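PDB 5YM6: nsp9 from Porcine coronavirus HKU15, which probably binds single-stranded nucleic acid as part of the viral replication machinery, with an affinity that dimerization enhances. Local coordinates for residues Phe29-Thr34 against Ser92-Met97; Ile38-Thr43 against Gln88-Leu93. One frame throughout, in Å; residues are numbered along the deposited sequence.

Contact 1. Residues Phe29-Thr34 against Ser92-Met97; sequences FYVTRT and SLNRGM
Val31 of the strand meets Asn94 and Met97 of the helix. Val31 and Met97 each point toward the other's segment, while Asn94 reaches over with its amide. Methyl CG1 of Val31 comes within 3.5 Å of ND2 of Asn94, and Val31 CB lies 3.7 Å from the same atom. The amide nitrogen therefore rests on the branched end of the valine, and no hydrogen bond joins the two segments. The other methyl, Val31 CG2, packs against CB of Met97 at 3.9 Å, the two side chains crossing at about a right angle. With CG1 anti to the backbone N of Val31 (chi1 171°), both methyls bear on ND2 of Asn94, and CG2, anti to the carbonyl carbon, also reaches Met97.

This is the nsp9 fold: an antiparallel barrel-like sheet with a C-terminal helix, residues 92-105, lying against it. Val31 sits on strand 23-33, where its backbone pairs with Ile38 of the next strand.

The amide of Asn94 swings out from the first turn of the helix. The backbone N of Asn94 donates a hydrogen bond to OG of Ser91, the N-cap residue, which ties down the start of that turn. Met97 touches Val31 with CB, at the base of its side chain, and its side chain also touches Val9 of strand 8-18. Met97 also packs on Gly96 of the second subunit, so this helix takes part in the dimer.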
loop_
_atom_site.group_PDB
_atom_site.type_symbol
_atom_site.label_atom_id
_atom_site.label_comp_id
_atom_site.label_asym_id
_atom_site.label_seq_id
_atom_site.Cartn_x
_atom_site.Cartn_y
_atom_site.Cartn_z
ATOM N N PHE B 29 11.532 1.596 -7.323
ATOM C CA PHE B 29 10.849 1.179 -6.100
ATOM C C PHE B 29 10.575 -0.310 -6.170
ATOM O O PHE B 29 9.865 -0.778 -7.052
ATOM C CB PHE B 29 9.538 1.945 -5.910
ATOM C CG PHE B 29 9.731 3.418 -5.670
ATOM C CD1 PHE B 29 10.062 4.272 -6.716
ATOM C CD2 PHE B 29 9.608 3.943 -4.402
ATOM C CE1 PHE B 29 10.248 5.620 -6.491
ATOM C CE2 PHE B 29 9.797 5.299 -4.179
ATOM C CZ PHE B 29 10.117 6.124 -5.216
ATOM N N TYR B 30 11.163 -1.052 -5.243
ATOM C CA TYR B 30 10.962 -2.487 -5.182
ATOM C C TYR B 30 10.100 -2.838 -3.974
ATOM O O TYR B 30 10.244 -2.241 -2.922
ATOM C CB TYR B 30 12.299 -3.225 -5.080
ATOM C CG TYR B 30 13.146 -3.177 -6.329
ATOM C CD1 TYR B 30 14.066 -2.160 -6.534
ATOM C CD2 TYR B 30 13.035 -4.172 -7.287
ATOM C CE1 TYR B 30 14.841 -2.125 -7.672
ATOM C CE2 TYR B 30 13.808 -4.153 -8.427
ATOM C CZ TYR B 30 14.713 -3.127 -8.609
ATOM O OH TYR B 30 15.474 -3.108 -9.744
ATOM N N VAL B 31 9.209 -3.806 -4.141
ATOM C CA VAL B 31 8.536 -4.388 -2.990
ATOM C C VAL B 31 9.204 -5.725 -2.705
ATOM O O VAL B 31 9.373 -6.542 -3.608
ATOM C CB VAL B 31 7.027 -4.572 -3.215
ATOM C CG1 VAL B 31 6.419 -5.380 -2.061
ATOM C CG2 VAL B 31 6.348 -3.208 -3.313
ATOM N N THR B 32 9.578 -5.932 -1.451
ATOM C CA THR B 32 10.162 -7.194 -1.027
ATOM C C THR B 32 9.179 -7.973 -0.168
ATOM O O THR B 32 8.424 -7.388 0.612
ATOM C CB THR B 32 11.452 -6.996 -0.213
ATOM O OG1 THR B 32 11.135 -6.361 1.033
ATOM C CG2 THR B 32 12.438 -6.139 -0.973
ATOM N N ARG B 33 9.226 -9.291 -0.312
ATOM C CA ARG B 33 8.415 -10.203 0.488
ATOM C C ARG B 33 9.016 -11.599 0.421
ATOM O O ARG B 33 9.314 -12.097 -0.664
ATOM C CB ARG B 33 6.971 -10.229 -0.003
ATOM C CG ARG B 33 6.042 -11.064 0.867
ATOM C CD ARG B 33 4.915 -11.675 0.046
ATOM N NE ARG B 33 3.985 -12.428 0.885
ATOM C CZ ARG B 33 4.126 -13.717 1.186
ATOM N NH1 ARG B 33 3.233 -14.321 1.961
ATOM N NH2 ARG B 33 5.165 -14.400 0.720
ATOM N N THR B 34 9.188 -12.221 1.585
ATOM C CA THR B 34 9.704 -13.586 1.667
ATOM C C THR B 34 11.041 -13.726 0.932
ATOM O O THR B 34 11.236 -14.660 0.157
ATOM C CB THR B 34 8.678 -14.573 1.111
ATOM N N SER B 92 -2.586 -4.258 -7.592
ATOM C CA SER B 92 -3.122 -3.134 -6.842
ATOM C C SER B 92 -2.510 -3.109 -5.436
ATOM O O SER B 92 -2.325 -2.037 -4.865
ATOM C CB SER B 92 -4.651 -3.204 -6.766
ATOM O OG SER B 92 -5.268 -2.620 -7.916
ATOM N N LEU B 93 -2.196 -4.282 -4.884
ATOM C CA LEU B 93 -1.604 -4.344 -3.539
ATOM C C LEU B 93 -0.209 -3.725 -3.544
ATOM O O LEU B 93 0.195 -3.040 -2.603
ATOM C CB LEU B 93 -1.507 -5.777 -3.034
ATOM C CG LEU B 93 -1.132 -5.982 -1.564
ATOM C CD1 LEU B 93 -2.357 -5.852 -0.696
ATOM C CD2 LEU B 93 -0.511 -7.353 -1.348
ATOM N N ASN B 94 0.533 -3.986 -4.608
ATOM C CA ASN B 94 1.886 -3.462 -4.688
ATOM C C ASN B 94 1.874 -1.974 -4.978
ATOM O O ASN B 94 2.753 -1.261 -4.522
ATOM C CB ASN B 94 2.699 -4.210 -5.751
ATOM C CG ASN B 94 3.184 -5.558 -5.266
ATOM O OD1 ASN B 94 3.219 -6.530 -6.026
ATOM N ND2 ASN B 94 3.527 -5.638 -3.985
ATOM N N ARG B 95 0.884 -1.511 -5.736
ATOM C CA ARG B 95 0.719 -0.081 -5.975
ATOM C C ARG B 95 0.478 0.616 -4.642
ATOM O O ARG B 95 1.068 1.663 -4.363
ATOM C CB ARG B 95 -0.427 0.196 -6.953
ATOM C CG ARG B 95 -0.134 -0.283 -8.392
ATOM C CD ARG B 95 -1.402 -0.447 -9.236
ATOM N NE ARG B 95 -2.026 0.826 -9.597
ATOM C CZ ARG B 95 -1.817 1.470 -10.746
ATOM N NH1 ARG B 95 -2.429 2.624 -10.976
ATOM N NH2 ARG B 95 -0.994 0.965 -11.666
ATOM N N GLY B 96 -0.370 0.022 -3.807
ATOM C CA GLY B 96 -0.636 0.588 -2.491
ATOM C C GLY B 96 0.617 0.697 -1.643
ATOM O O GLY B 96 0.818 1.692 -0.961
ATOM N N MET B 97 1.446 -0.336 -1.666
ATOM C CA MET B 97 2.714 -0.308 -0.931
ATOM C C MET B 97 3.578 0.903 -1.316
ATOM O O MET B 97 4.117 1.609 -0.457
ATOM C CB MET B 97 3.506 -1.594 -1.189
ATOM C CG MET B 97 2.978 -2.840 -0.500
ATOM S SD MET B 97 3.218 -2.798 1.275
ATOM C CE MET B 97 5.008 -2.788 1.418
#

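Contact 2. Residues Ile38-Thr43 against Gln88-Leu93; sequences ILVAIT and QNISSL
Ile90 points its side chain at strand 36-44 and meets Ile38, Leu39 and Val40. Ile38 and Ile90 reach toward each other tip to tip, with CD1 of Ile38 3.6 Å from CD1 of Ile90. Val40 comes in differently. Its side chain crosses that of Ile90 at about a right angle, and Val40 CG2 lies 3.9 Å from Ile90 CG1. The other methyl, Val40 CG1, is 4.0 Å from the same Ile90 CG1, so the fork of the valine straddles one methylene. The extended chain of Ile38, with CG1 anti to the backbone N (chi1 173°) and chi2 165°, carries its CD1 out to the meeting point.

Between these two residues the strand offers a backbone group. Ile90 CD1 lies 3.3 Å from the carbonyl O of Leu39. Ile90 CG2 lies 4.1 Å from the carbonyl O of Val40. Val40 and Ala41 both face Phe29 in a classic beta bulge, where strand 36-44 pairs with strand 23-33.

Ile90 belongs to the loop that leads from strand 82-86 into the C-terminal helix. Ser91, the next residue, is the N-cap of that helix, so Ile90 sits just before its first turn. The contact itself has no hydrogen bond or salt bridge. The hold is van der Waals packing, with one isoleucine against two aliphatic side chains and strand carbonyls, and it depends on close fit rather than on direction.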
loop_
_atom_site.group_PDB
_atom_site.type_symbol
_atom_site.label_atom_id
_atom_site.label_comp_id
_atom_site.label_asym_id
_atom_site.label_seq_id
_atom_site.Cartn_x
_atom_site.Cartn_y
_atom_site.Cartn_z
ATOM N N ILE B 38 10.368 -7.401 -6.226
ATOM C CA ILE B 38 9.702 -7.164 -7.501
ATOM C C ILE B 38 9.742 -5.661 -7.813
ATOM O O ILE B 38 9.493 -4.838 -6.940
ATOM C CB ILE B 38 8.237 -7.686 -7.496
ATOM C CG1 ILE B 38 7.509 -7.277 -8.782
ATOM C CG2 ILE B 38 7.498 -7.199 -6.276
ATOM C CD1 ILE B 38 6.197 -8.052 -9.033
ATOM N N LEU B 39 10.099 -5.305 -9.040
ATOM C CA LEU B 39 10.101 -3.892 -9.427
ATOM C C LEU B 39 8.665 -3.421 -9.632
ATOM O O LEU B 39 7.952 -3.958 -10.471
ATOM C CB LEU B 39 10.922 -3.677 -10.697
ATOM C CG LEU B 39 10.896 -2.242 -11.235
ATOM C CD1 LEU B 39 11.527 -1.349 -10.205
ATOM C CD2 LEU B 39 11.597 -2.144 -12.581
ATOM N N VAL B 40 8.252 -2.423 -8.863
ATOM C CA VAL B 40 6.860 -1.953 -8.895
ATOM C C VAL B 40 6.677 -0.599 -9.572
ATOM O O VAL B 40 5.690 -0.380 -10.282
ATOM C CB VAL B 40 6.291 -1.888 -7.464
ATOM C CG1 VAL B 40 4.910 -1.215 -7.460
ATOM C CG2 VAL B 40 6.221 -3.300 -6.892
ATOM N N ALA B 41 7.620 0.313 -9.356
ATOM C CA ALA B 41 7.500 1.669 -9.901
ATOM C C ALA B 41 8.841 2.354 -10.085
ATOM O O ALA B 41 9.843 1.964 -9.472
ATOM C CB ALA B 41 6.604 2.522 -8.987
ATOM N N ILE B 42 8.861 3.396 -10.924
ATOM C CA ILE B 42 10.026 4.262 -11.013
ATOM C C ILE B 42 9.570 5.706 -10.928
ATOM O O ILE B 42 8.411 6.006 -11.237
ATOM C CB ILE B 42 10.809 4.039 -12.306
ATOM C CG1 ILE B 42 9.941 4.367 -13.527
ATOM C CG2 ILE B 42 11.316 2.592 -12.360
ATOM C CD1 ILE B 42 10.722 4.519 -14.811
ATOM N N THR B 43 10.462 6.582 -10.474
ATOM C CA THR B 43 10.237 8.021 -10.594
ATOM C C THR B 43 11.376 8.698 -11.340
ATOM O O THR B 43 12.518 8.243 -11.335
ATOM C CB THR B 43 10.059 8.710 -9.231
ATOM O OG1 THR B 43 11.236 8.520 -8.431
ATOM C CG2 THR B 43 8.838 8.161 -8.501
ATOM N N GLN B 88 3.864 -2.017 -15.836
ATOM C CA GLN B 88 2.607 -2.527 -16.374
ATOM C C GLN B 88 2.201 -3.828 -15.679
ATOM O O GLN B 88 3.041 -4.696 -15.438
ATOM C CB GLN B 88 2.696 -2.737 -17.884
ATOM C CG GLN B 88 1.349 -3.170 -18.471
ATOM C CD GLN B 88 1.325 -3.203 -19.983
ATOM O OE1 GLN B 88 2.336 -3.477 -20.625
ATOM N NE2 GLN B 88 0.157 -2.924 -20.561
ATOM N N ASN B 89 0.917 -3.908 -15.331
ATOM C CA ASN B 89 0.289 -5.102 -14.749
ATOM C C ASN B 89 0.692 -5.400 -13.314
ATOM O O ASN B 89 0.394 -6.466 -12.785
ATOM C CB ASN B 89 0.577 -6.328 -15.621
ATOM C CG ASN B 89 -0.101 -6.244 -16.959
ATOM O OD1 ASN B 89 -1.206 -5.705 -17.075
ATOM N ND2 ASN B 89 0.553 -6.767 -17.984
ATOM N N ILE B 90 1.364 -4.461 -12.667
ATOM C CA ILE B 90 1.715 -4.677 -11.279
ATOM C C ILE B 90 0.413 -4.666 -10.447
ATOM O O ILE B 90 -0.552 -3.989 -10.796
ATOM C CB ILE B 90 2.741 -3.624 -10.805
ATOM C CG1 ILE B 90 3.705 -4.235 -9.786
ATOM C CG2 ILE B 90 2.069 -2.354 -10.370
ATOM C CD1 ILE B 90 4.795 -5.064 -10.451
ATOM N N SER B 91 0.372 -5.464 -9.388
ATOM C CA SER B 91 -0.857 -5.620 -8.599
ATOM C C SER B 91 -1.288 -4.353 -7.869
ATOM O O SER B 91 -0.469 -3.482 -7.564
ATOM C CB SER B 91 -0.692 -6.743 -7.583
ATOM O OG SER B 91 0.277 -6.429 -6.601
ATOM N N SER B 92 -2.586 -4.258 -7.592
ATOM C CA SER B 92 -3.122 -3.134 -6.842
ATOM C C SER B 92 -2.510 -3.109 -5.436
ATOM O O SER B 92 -2.325 -2.037 -4.865
ATOM C CB SER B 92 -4.651 -3.204 -6.766
ATOM O OG SER B 92 -5.268 -2.620 -7.916
ATOM N N LEU B 93 -2.196 -4.282 -4.884
ATOM C CA LEU B 93 -1.604 -4.344 -3.539
ATOM C C LEU B 93 -0.209 -3.725 -3.544
ATOM O O LEU B 93 0.195 -3.040 -2.603
ATOM C CB LEU B 93 -1.507 -5.777 -3.034
ATOM C CG LEU B 93 -1.132 -5.982 -1.564
ATOM C CD1 LEU B 93 -2.357 -5.852 -0.696
ATOM C CD2 LEU B 93 -0.511 -7.353 -1.348
#

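Overall arrangement
Both contacts set neighbouring strands of one antiparallel sheet against the region around the start of helix 92-105, and their residue ranges overlap at Ser92 and Leu93. Their centres are 7 Å apart. Contact 1 is the buried one and lies on the helix proper. Contact 2 is partly buried, since Ile38 is exposed, and it uses the loop before the helix. Contact 1 mixes an amide with apolar groups, whereas contact 2 joins aliphatic side chains and strand carbonyls. The strands are linked by probable backbone hydrogen bonds, such as Phe29 N to Ala41 O. Val31 and Val40 also pack against each other through their CG2 methyls, which joins the two contacts.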